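Local structure of outer membrane protein TP0453 (Treponema pallidum, 3K8G) at residues F149-E152 / C153-G157; K48-V51 / D52-A56. The protein might be involved in ligand transport and alters membrane permeability at acidic pH, with amphipathic helices implicated in membrane sensing. All coordinates share one frame; numbering follows the deposited sequence.

In the fold
Each contact is the end of a helix assigned as amphipathic, where the chain leaves it: contact 2 passes from helix 45-52 into strand 54-62, and contact 1 from helix 147-153 into the loop that precedes strand 162-166. Their centres lie 18 Å apart, yet the two exits meet where Glu156 OE2 of contact 1 stands 2.8 Å from Thr55 OG1 of contact 2, a probable hydrogen bond, with Ala56 CB packed 4.0 Å from the same oxygen. Helix 45-52 is one of the helices that move away to open the large hydrophobic cavity. A bound methylpentanediol, probably from the crystallisation liquor, lies about 3 Å from the Val51 side chain.

Contact 1 of 2, residues F149-E152 / C153-G157; sequences FEKE and CTSEG
Phe149 and Cys153 meet one turn apart on the buried side of the helix. From CB, the cysteine begins 3.5 Å from Glu150 O, and its SG then lies beside its own backbone N (chi1 -71°), which brings the sulfur to the phenylalanine ring. SG is 3.3 Å from Phe149 CE2 and farther from CD2 and CZ, so the sulfur lies nearest the CE2 corner. Its line to the ring centroid runs 49° off the normal, an oblique sulfur-aromatic contact. Leu12 of helix 11-15 and Tyr24 of strand 21-26 also touch both residues, joining this helix face to the neighbouring strand and helix.

Here helix 147-153, part of a probably amphipathic segment, comes to its C-terminal end. The last i to i+4 bond among these residues that is nearly straight is Cys153 N to Phe149 O; beyond it the spacing tightens. Thr154 N turns to Lys151 O, keeping a weak bond to Glu150 O, while Ser155 N binds Glu152 O at 2.9 Å.

Lys151 O is gripped by three donors. Thr154 OG1 reaches it at 3.2 Å, its approach tilted 29° from the carbonyl plane. Ser155 OG comes closer, 2.8 Å from Lys151 O, but from well above that plane. The same serine hydroxyl also accepts a hydrogen bond from a water at 2.8 Å from OG, and this water donates a longer bond to Glu152 OE2. That carboxylate is held by partners of its own, OE1 in a salt bridge with Arg148 and OE2 by the hydroxyl of Ser159.

Contact 2 of 2, residues K48-V51 / D52-A56; sequences KKIV and DRTTA
The C-terminal end of helix 45-52, assigned as an amphipathic helix, hands the chain directly to strand 54-62, and the turn comes at residues 52-54, at the end of the helix. Across the helix end, Ile50 and Thr54 are joined by the Thr54 hydroxyl on Ile50 O. Asp52 N still makes a regular helical bond to Lys48 O, at 3.0 Å, but the next two amides reach back only three residues: Arg53 N to Ile50 O and Thr54 N to Val51 O.

Ile50 O is a double acceptor, taking the Arg53 amide on one face of its carbonyl plane and the Thr54 hydroxyl on the other. The CA-CB bond of Thr54 points back toward the helix, with OG1 beside its own N (chi1 -59°), and the methyl CG2 takes the position opposite that N. Where the side chains cross, Ile50 CG2 comes to 3.9 Å from Thr54 OG1. Tyr76 OH also hydrogen-bonds this hydroxyl, so OG1 links the helix end to the loop after strand 67-74.

Val51 packs against helix 31-41 at Ile34 and Ile38, Ile50 packs on Phe80 and Ile84, and Arg53 carries NE to Ser75 O. Just beyond, Thr55 and Ala56 both face Ser73 in a classic beta bulge. The shortest hydrogen bond between the two segments is Thr54 OG1 to Ile50 O at 2.6 Å, the hydroxyl 47° out of the carbonyl plane.

Contact 1 of 2, residues F149-E152 / C153-G157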
ATOM      1  N   PHE A 149      -9.163   0.515  -8.915  1.00 10.62           N
ATOM      2  CA  PHE A 149      -7.857   0.120  -8.366  1.00  9.16           C
ATOM      3  C   PHE A 149      -7.006  -0.543  -9.489  1.00  8.21           C
ATOM      4  O   PHE A 149      -5.825  -0.178  -9.724  1.00 10.34           O
ATOM      5  CB  PHE A 149      -8.063  -0.822  -7.174  1.00  8.14           C
ATOM      6  CG  PHE A 149      -6.772  -1.162  -6.449  1.00  9.16           C
ATOM      7  CD1 PHE A 149      -6.481  -0.552  -5.228  1.00  8.73           C
ATOM      8  CD2 PHE A 149      -5.868  -2.079  -7.006  1.00  8.41           C
ATOM      9  CE1 PHE A 149      -5.292  -0.873  -4.532  1.00  8.34           C
ATOM     10  CE2 PHE A 149      -4.663  -2.391  -6.354  1.00 11.02           C
ATOM     11  CZ  PHE A 149      -4.372  -1.784  -5.106  1.00  9.95           C
ATOM     12  N   GLU A 150      -7.604  -1.501 -10.186  1.00  8.83           N
ATOM     13  CA  GLU A 150      -6.944  -2.143 -11.364  1.00 10.20           C
ATOM     14  C   GLU A 150      -6.474  -1.103 -12.389  1.00 13.77           C
ATOM     15  O   GLU A 150      -5.334  -1.168 -12.874  1.00 12.44           O
ATOM     16  CB  GLU A 150      -7.893  -3.114 -12.088  1.00  9.55           C
ATOM     17  CG  GLU A 150      -8.266  -4.357 -11.279  1.00  9.63           C
ATOM     18  CD  GLU A 150      -7.135  -5.427 -11.140  1.00 14.28           C
ATOM     19  OE1 GLU A 150      -7.445  -6.505 -10.600  1.00 11.03           O
ATOM     20  OE2 GLU A 150      -5.983  -5.231 -11.589  1.00 10.72           O
ATOM     21  N   LYS A 151      -7.363  -0.152 -12.707  1.00 12.41           N
ATOM     22  CA  LYS A 151      -7.007   0.948 -13.616  1.00 14.69           C
ATOM     23  C   LYS A 151      -5.799   1.776 -13.128  1.00 13.67           C
ATOM     24  O   LYS A 151      -4.829   1.994 -13.889  1.00 12.67           O
ATOM     25  CB  LYS A 151      -8.216   1.865 -13.903  1.00 12.59           C
ATOM     26  CG  LYS A 151      -7.922   2.958 -14.961  1.00 15.92           C
ATOM     27  CD  LYS A 151      -7.353   2.322 -16.255  1.00 28.61           C
ATOM     28  CE  LYS A 151      -7.377   3.265 -17.479  1.00 28.66           C
ATOM     29  NZ  LYS A 151      -6.663   2.666 -18.664  1.00 22.99           N
ATOM     30  N   GLU A 152      -5.845   2.217 -11.868  1.00 12.73           N
ATOM     31  CA  GLU A 152      -4.723   2.994 -11.308  1.00 13.41           C
ATOM     32  C   GLU A 152      -3.404   2.214 -11.419  1.00 13.10           C
ATOM     33  O   GLU A 152      -2.368   2.774 -11.818  1.00 12.88           O
ATOM     34  CB  GLU A 152      -4.974   3.418  -9.852  1.00 12.89           C
ATOM     35  CG  GLU A 152      -6.252   4.295  -9.595  1.00 15.55           C
ATOM     36  CD  GLU A 152      -6.265   5.635 -10.349  1.00 18.65           C
ATOM     37  OE1 GLU A 152      -7.358   6.186 -10.478  1.00 16.93           O
ATOM     38  OE2 GLU A 152      -5.214   6.131 -10.809  1.00 20.74           O
ATOM     39  N   CYS A 153      -3.450   0.913 -11.129  1.00 12.45           N
ATOM     40  CA  CYS A 153      -2.252   0.067 -11.197  1.00 15.95           C
ATOM     41  C   CYS A 153      -1.571   0.046 -12.559  1.00 19.27           C
ATOM     42  O   CYS A 153      -0.378  -0.233 -12.636  1.00 19.35           O
ATOM     43  CB  CYS A 153      -2.524  -1.379 -10.718  1.00 13.73           C
ATOM     44  SG  CYS A 153      -2.773  -1.492  -8.927  1.00 15.32           S
ATOM     45  N   THR A 154      -2.298   0.314 -13.647  1.00 19.97           N
ATOM     46  CA  THR A 154      -1.605   0.380 -14.932  1.00 22.91           C
ATOM     47  C   THR A 154      -1.436   1.790 -15.491  1.00 25.65           C
ATOM     48  O   THR A 154      -1.146   1.951 -16.660  1.00 26.79           O
ATOM     49  CB  THR A 154      -2.284  -0.491 -15.957  1.00 24.54           C
ATOM     50  OG1 THR A 154      -3.652  -0.100 -16.065  1.00 23.94           O
ATOM     51  CG2 THR A 154      -2.190  -1.965 -15.536  1.00 26.59           C
ATOM     52  N   SER A 155      -1.604   2.803 -14.652  1.00 26.21           N
ATOM     53  CA  SER A 155      -1.620   4.189 -15.102  1.00 29.59           C
ATOM     54  C   SER A 155      -0.321   4.965 -14.858  1.00 32.84           C
ATOM     55  O   SER A 155      -0.324   6.211 -14.937  1.00 32.52           O
ATOM     56  CB  SER A 155      -2.786   4.930 -14.434  1.00 28.52           C
ATOM     57  OG  SER A 155      -4.029   4.439 -14.920  1.00 28.86           O
ATOM     58  N   GLU A 156       0.781   4.267 -14.568  1.00 34.32           N
ATOM     59  CA  GLU A 156       2.002   4.993 -14.177  1.00 38.85           C
ATOM     60  C   GLU A 156       2.484   5.885 -15.311  1.00 38.75           C
ATOM     61  O   GLU A 156       2.707   5.426 -16.428  1.00 39.96           O
ATOM     62  CB  GLU A 156       3.112   4.076 -13.610  1.00 40.30           C
ATOM     63  CG  GLU A 156       3.624   2.965 -14.544  1.00 45.45           C
ATOM     64  CD  GLU A 156       4.539   1.963 -13.837  1.00 50.30           C
ATOM     65  OE1 GLU A 156       4.086   0.826 -13.562  1.00 50.43           O
ATOM     66  OE2 GLU A 156       5.711   2.306 -13.558  1.00 51.65           O
ATOM     67  N   GLY A 157       2.592   7.174 -15.018  1.00 38.77           N
ATOM     68  CA  GLY A 157       2.952   8.161 -16.017  1.00 37.80           C
ATOM     69  C   GLY A 157       1.793   9.098 -16.265  1.00 37.91           C
ATOM     70  O   GLY A 157       1.998  10.301 -16.421  1.00 39.98           O
TER
HETATM   71  O   HOH W   1      -5.854   6.359 -13.994  1.00 36.56           O

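Contact 2 of 2, residues K48-V51 / D52-A56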
ATOM      1  N   LYS A  48      14.933   4.123   1.503  1.00 25.87           N
ATOM      2  CA  LYS A  48      14.754   5.432   0.866  1.00 25.67           C
ATOM      3  C   LYS A  48      15.475   5.466  -0.470  1.00 25.88           C
ATOM      4  O   LYS A  48      14.920   5.923  -1.469  1.00 26.01           O
ATOM      5  CB  LYS A  48      15.224   6.585   1.783  1.00 27.63           C
ATOM      6  CG  LYS A  48      14.210   6.968   2.854  1.00 31.81           C
ATOM      7  CD  LYS A  48      14.383   8.405   3.337  1.00 39.22           C
ATOM      8  CE  LYS A  48      13.316   8.757   4.381  1.00 42.59           C
ATOM      9  NZ  LYS A  48      13.299  10.219   4.721  1.00 43.12           N
ATOM     10  N   LYS A  49      16.707   4.952  -0.501  1.00 25.77           N
ATOM     11  CA  LYS A  49      17.467   4.905  -1.747  1.00 25.24           C
ATOM     12  C   LYS A  49      16.733   4.119  -2.834  1.00 24.44           C
ATOM     13  O   LYS A  49      16.706   4.538  -4.004  1.00 24.02           O
ATOM     14  CB  LYS A  49      18.884   4.360  -1.510  1.00 25.96           C
ATOM     15  CG  LYS A  49      19.816   5.405  -0.853  1.00 27.33           C
ATOM     16  CD  LYS A  49      21.182   4.799  -0.491  1.00 32.50           C
ATOM     17  CE  LYS A  49      22.136   5.841   0.095  1.00 34.63           C
ATOM     18  NZ  LYS A  49      21.607   6.382   1.373  1.00 35.96           N
ATOM     19  N   ILE A  50      16.138   2.988  -2.451  1.00 25.15           N
ATOM     20  CA  ILE A  50      15.360   2.172  -3.401  1.00 23.27           C
ATOM     21  C   ILE A  50      14.158   2.960  -3.929  1.00 22.73           C
ATOM     22  O   ILE A  50      13.898   2.977  -5.159  1.00 21.08           O
ATOM     23  CB  ILE A  50      14.947   0.799  -2.791  1.00 24.51           C
ATOM     24  CG1 ILE A  50      16.204  -0.060  -2.528  1.00 24.84           C
ATOM     25  CG2 ILE A  50      13.969   0.029  -3.729  1.00 20.99           C
ATOM     26  CD1 ILE A  50      15.956  -1.305  -1.716  1.00 24.70           C
ATOM     27  N   VAL A  51      13.450   3.623  -3.013  1.00 22.23           N
ATOM     28  CA  VAL A  51      12.260   4.417  -3.381  1.00 24.30           C
ATOM     29  C   VAL A  51      12.615   5.508  -4.374  1.00 23.53           C
ATOM     30  O   VAL A  51      11.873   5.722  -5.328  1.00 22.96           O
ATOM     31  CB  VAL A  51      11.490   4.989  -2.157  1.00 25.39           C
ATOM     32  CG1 VAL A  51      10.207   5.685  -2.594  1.00 29.98           C
ATOM     33  CG2 VAL A  51      11.086   3.889  -1.265  1.00 29.64           C
ATOM     34  N   ASP A  52      13.769   6.167  -4.175  1.00 23.65           N
ATOM     35  CA  ASP A  52      14.232   7.221  -5.093  1.00 24.77           C
ATOM     36  C   ASP A  52      14.495   6.738  -6.522  1.00 24.58           C
ATOM     37  O   ASP A  52      14.538   7.545  -7.453  1.00 24.18           O
ATOM     38  CB  ASP A  52      15.453   7.964  -4.514  1.00 26.62           C
ATOM     39  CG  ASP A  52      15.118   8.713  -3.213  1.00 30.97           C
ATOM     40  OD1 ASP A  52      16.042   9.064  -2.456  1.00 41.18           O
ATOM     41  OD2 ASP A  52      13.922   8.944  -2.936  1.00 38.79           O
ATOM     42  N   ARG A  53      14.621   5.425  -6.697  1.00 22.73           N
ATOM     43  CA  ARG A  53      14.771   4.811  -8.024  1.00 23.66           C
ATOM     44  C   ARG A  53      13.521   4.016  -8.509  1.00 22.36           C
ATOM     45  O   ARG A  53      13.600   3.263  -9.479  1.00 21.68           O
ATOM     46  CB  ARG A  53      15.991   3.883  -8.015  1.00 24.99           C
ATOM     47  CG  ARG A  53      17.334   4.628  -7.773  1.00 28.73           C
ATOM     48  CD  ARG A  53      18.517   3.790  -8.204  1.00 33.10           C
ATOM     49  NE  ARG A  53      18.592   3.718  -9.662  1.00 38.29           N
ATOM     50  CZ  ARG A  53      19.329   4.514 -10.432  1.00 40.69           C
ATOM     51  NH1 ARG A  53      20.097   5.463  -9.898  1.00 39.35           N
ATOM     52  NH2 ARG A  53      19.294   4.351 -11.745  1.00 41.09           N
ATOM     53  N   THR A  54      12.387   4.208  -7.838  1.00 21.10           N
ATOM     54  CA  THR A  54      11.159   3.426  -8.084  1.00 19.39           C
ATOM     55  C   THR A  54      10.092   4.298  -8.749  1.00 18.20           C
ATOM     56  O   THR A  54       9.915   5.444  -8.348  1.00 16.46           O
ATOM     57  CB  THR A  54      10.656   2.875  -6.754  1.00 21.13           C
ATOM     58  OG1 THR A  54      11.684   2.067  -6.186  1.00 19.20           O
ATOM     59  CG2 THR A  54       9.355   2.013  -6.904  1.00 15.21           C
ATOM     60  N   THR A  55       9.408   3.776  -9.773  1.00 14.45           N
ATOM     61  CA  THR A  55       8.319   4.536 -10.388  1.00 16.41           C
ATOM     62  C   THR A  55       6.968   4.224  -9.722  1.00 14.90           C
ATOM     63  O   THR A  55       6.110   5.118  -9.629  1.00 12.65           O
ATOM     64  CB  THR A  55       8.218   4.333 -11.928  1.00 15.54           C
ATOM     65  OG1 THR A  55       8.079   2.946 -12.210  1.00 25.06           O
ATOM     66  CG2 THR A  55       9.500   4.826 -12.639  1.00 25.01           C
ATOM     67  N   ALA A  56       6.790   2.978  -9.250  1.00 13.45           N
ATOM     68  CA  ALA A  56       5.514   2.577  -8.646  1.00 14.58           C
ATOM     69  C   ALA A  56       5.711   1.462  -7.622  1.00 13.12           C
ATOM     70  O   ALA A  56       6.561   0.586  -7.804  1.00 14.38           O
ATOM     71  CB  ALA A  56       4.526   2.116  -9.732  1.00 13.52           C
TER